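Local coordinates for transcriptional regulator, MarR/EmrR family (Clostridium acetobutylicum, PDB 3JW4), which probably binds DNA as a transcription factor of the MarR family, built around a winged helix-turn-helix domain, at residues I58-L63 with S73-L78. Sequence-based numbering, arbitrary orientation.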
loop_
_atom_site.group_PDB
_atom_site.type_symbol
_atom_site.label_atom_id
_atom_site.label_comp_id
_atom_site.label_asym_id
_atom_site.label_seq_id
_atom_site.Cartn_x
_atom_site.Cartn_y
_atom_site.Cartn_z
ATOM N N ILE B 58 -4.490 -21.109 -17.773
ATOM C CA ILE B 58 -3.859 -19.818 -17.500
ATOM C C ILE B 58 -2.665 -19.665 -18.425
ATOM O O ILE B 58 -1.807 -20.548 -18.458
ATOM C CB ILE B 58 -3.338 -19.764 -16.054
ATOM C CG1 ILE B 58 -4.489 -19.743 -15.065
ATOM C CG2 ILE B 58 -2.485 -18.509 -15.812
ATOM C CD1 ILE B 58 -4.007 -20.153 -13.725
ATOM N N ILE B 59 -2.605 -18.572 -19.181
ATOM C CA ILE B 59 -1.378 -18.236 -19.928
ATOM C C ILE B 59 -0.684 -17.001 -19.343
ATOM O O ILE B 59 -1.244 -16.290 -18.510
ATOM C CB ILE B 59 -1.632 -18.074 -21.450
ATOM C CG1 ILE B 59 -2.494 -16.846 -21.747
ATOM C CG2 ILE B 59 -2.267 -19.343 -22.025
ATOM C CD1 ILE B 59 -2.637 -16.556 -23.226
ATOM N N GLN B 60 0.558 -16.757 -19.753
ATOM C CA GLN B 60 1.312 -15.654 -19.143
ATOM C C GLN B 60 0.567 -14.330 -19.276
ATOM O O GLN B 60 0.524 -13.550 -18.324
ATOM C CB GLN B 60 2.736 -15.546 -19.696
ATOM C CG GLN B 60 3.534 -14.421 -19.014
ATOM C CD GLN B 60 4.996 -14.416 -19.372
ATOM O OE1 GLN B 60 5.620 -15.473 -19.506
ATOM N NE2 GLN B 60 5.568 -13.219 -19.503
ATOM N N LYS B 61 -0.045 -14.097 -20.439
ATOM C CA LYS B 61 -0.905 -12.925 -20.656
ATOM C C LYS B 61 -1.933 -12.664 -19.535
ATOM O O LYS B 61 -2.088 -11.525 -19.111
ATOM C CB LYS B 61 -1.637 -13.025 -22.009
ATOM C CG LYS B 61 -0.924 -12.355 -23.192
ATOM C CD LYS B 61 -1.096 -13.123 -24.531
ATOM C CE LYS B 61 -2.563 -13.321 -24.955
ATOM N NZ LYS B 61 -3.242 -12.056 -25.340
ATOM N N ASP B 62 -2.648 -13.693 -19.072
ATOM C CA ASP B 62 -3.679 -13.497 -18.025
ATOM C C ASP B 62 -3.057 -13.018 -16.701
ATOM O O ASP B 62 -3.705 -12.331 -15.901
ATOM C CB ASP B 62 -4.449 -14.800 -17.728
ATOM C CG ASP B 62 -5.079 -15.437 -18.973
ATOM O OD1 ASP B 62 -5.689 -14.716 -19.790
ATOM O OD2 ASP B 62 -4.986 -16.676 -19.108
ATOM N N LEU B 63 -1.814 -13.423 -16.454
ATOM C CA LEU B 63 -1.117 -13.047 -15.227
ATOM C C LEU B 63 -0.679 -11.572 -15.320
ATOM O O LEU B 63 -0.920 -10.797 -14.405
ATOM C CB LEU B 63 0.064 -13.992 -14.973
ATOM C CG LEU B 63 -0.343 -15.454 -14.719
ATOM C CD1 LEU B 63 0.868 -16.372 -14.569
ATOM C CD2 LEU B 63 -1.230 -15.547 -13.496
ATOM N N SER B 73 8.628 -7.634 -12.020
ATOM C CA SER B 73 8.563 -8.271 -13.332
ATOM C C SER B 73 7.877 -9.620 -13.184
ATOM O O SER B 73 8.347 -10.475 -12.431
ATOM C CB SER B 73 9.962 -8.447 -13.953
ATOM O OG SER B 73 9.891 -9.205 -15.164
ATOM N N ILE B 74 6.760 -9.779 -13.891
ATOM C CA ILE B 74 6.052 -11.049 -13.960
ATOM C C ILE B 74 6.854 -12.125 -14.677
ATOM O O ILE B 74 6.883 -13.254 -14.236
ATOM C CB ILE B 74 4.655 -10.871 -14.595
ATOM C CG1 ILE B 74 3.698 -10.313 -13.528
ATOM C CG2 ILE B 74 4.073 -12.191 -15.066
ATOM C CD1 ILE B 74 2.713 -9.301 -14.031
ATOM N N THR B 75 7.526 -11.782 -15.777
ATOM C CA THR B 75 8.329 -12.775 -16.491
ATOM C C THR B 75 9.384 -13.310 -15.555
ATOM O O THR B 75 9.561 -14.516 -15.441
ATOM C CB THR B 75 9.037 -12.190 -17.732
ATOM O OG1 THR B 75 8.055 -11.586 -18.584
ATOM C CG2 THR B 75 9.760 -13.287 -18.474
ATOM N N SER B 76 10.070 -12.417 -14.860
ATOM C CA SER B 76 11.107 -12.841 -13.925
ATOM C C SER B 76 10.535 -13.689 -12.790
ATOM O O SER B 76 11.123 -14.691 -12.368
ATOM C CB SER B 76 11.832 -11.636 -13.317
ATOM O OG SER B 76 12.926 -12.110 -12.532
HETATM N N MSE B 77 9.378 -13.283 -12.287
HETATM C CA MSE B 77 8.817 -13.986 -11.139
HETATM C C MSE B 77 8.368 -15.394 -11.560
HETATM O O MSE B 77 8.612 -16.335 -10.836
HETATM C CB MSE B 77 7.679 -13.180 -10.538
HETATM C CG MSE B 77 6.929 -13.865 -9.394
HETATM SE SE MSE B 77 5.402 -12.754 -8.839
HETATM C CE MSE B 77 6.008 -10.996 -9.430
ATOM N N LEU B 78 7.765 -15.527 -12.747
ATOM C CA LEU B 78 7.390 -16.837 -13.273
ATOM C C LEU B 78 8.588 -17.715 -13.551
ATOM O O LEU B 78 8.569 -18.913 -13.252
ATOM C CB LEU B 78 6.544 -16.727 -14.564
ATOM C CG LEU B 78 5.118 -16.218 -14.396
ATOM C CD1 LEU B 78 4.468 -16.003 -15.754
ATOM C CD2 LEU B 78 4.240 -17.212 -13.565
HETATM O O HOH W 1 8.151 -16.125 -18.035
#
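Across the helix-turn-helix, the first turns of helices 60-64 and 74-83 face each other, with Leu-63 and Ile-74 7.5 Å apart and Gln-60 and Thr-75 8.0 Å apart, CA to CA. Their inner side is apolar: Leu-63 CD1 meets the CD2 branch of Leu-78 at 3.6 Å, while the other branch, CD1, lies 3.7 Å from Gln-60 CG. Beside the leucines, Ile-74 brings its CD1 to 3.9 Å from the backbone O of Leu-63. With CG anti to the backbone N (chi1 -178°) and an extended chain beyond it, Gln-60 reaches across, and both ends of its amide lead to Thr-75. Gln-60 NE2 gives Thr-75 OG1 a weak, bent hydrogen bond (3.1 Å, 123°); OE1 accepts from a water that also donates weakly to Thr-75 O. Ser-73, the N-cap of helix 74-83, accepts from Ser-76 N through OG. Leu-78 also rests on Met-46 and Ile-87, and Leu-63 on Tyr-49 and Ile-101, so both leucines continue into neighbouring parts of the domain. Helix 74-83 probably corresponds to the recognition helix of MarR relatives. The contact thus exemplifies two helices of a helix-turn-helix joined by apolar packing, with a weak polar link at its rim.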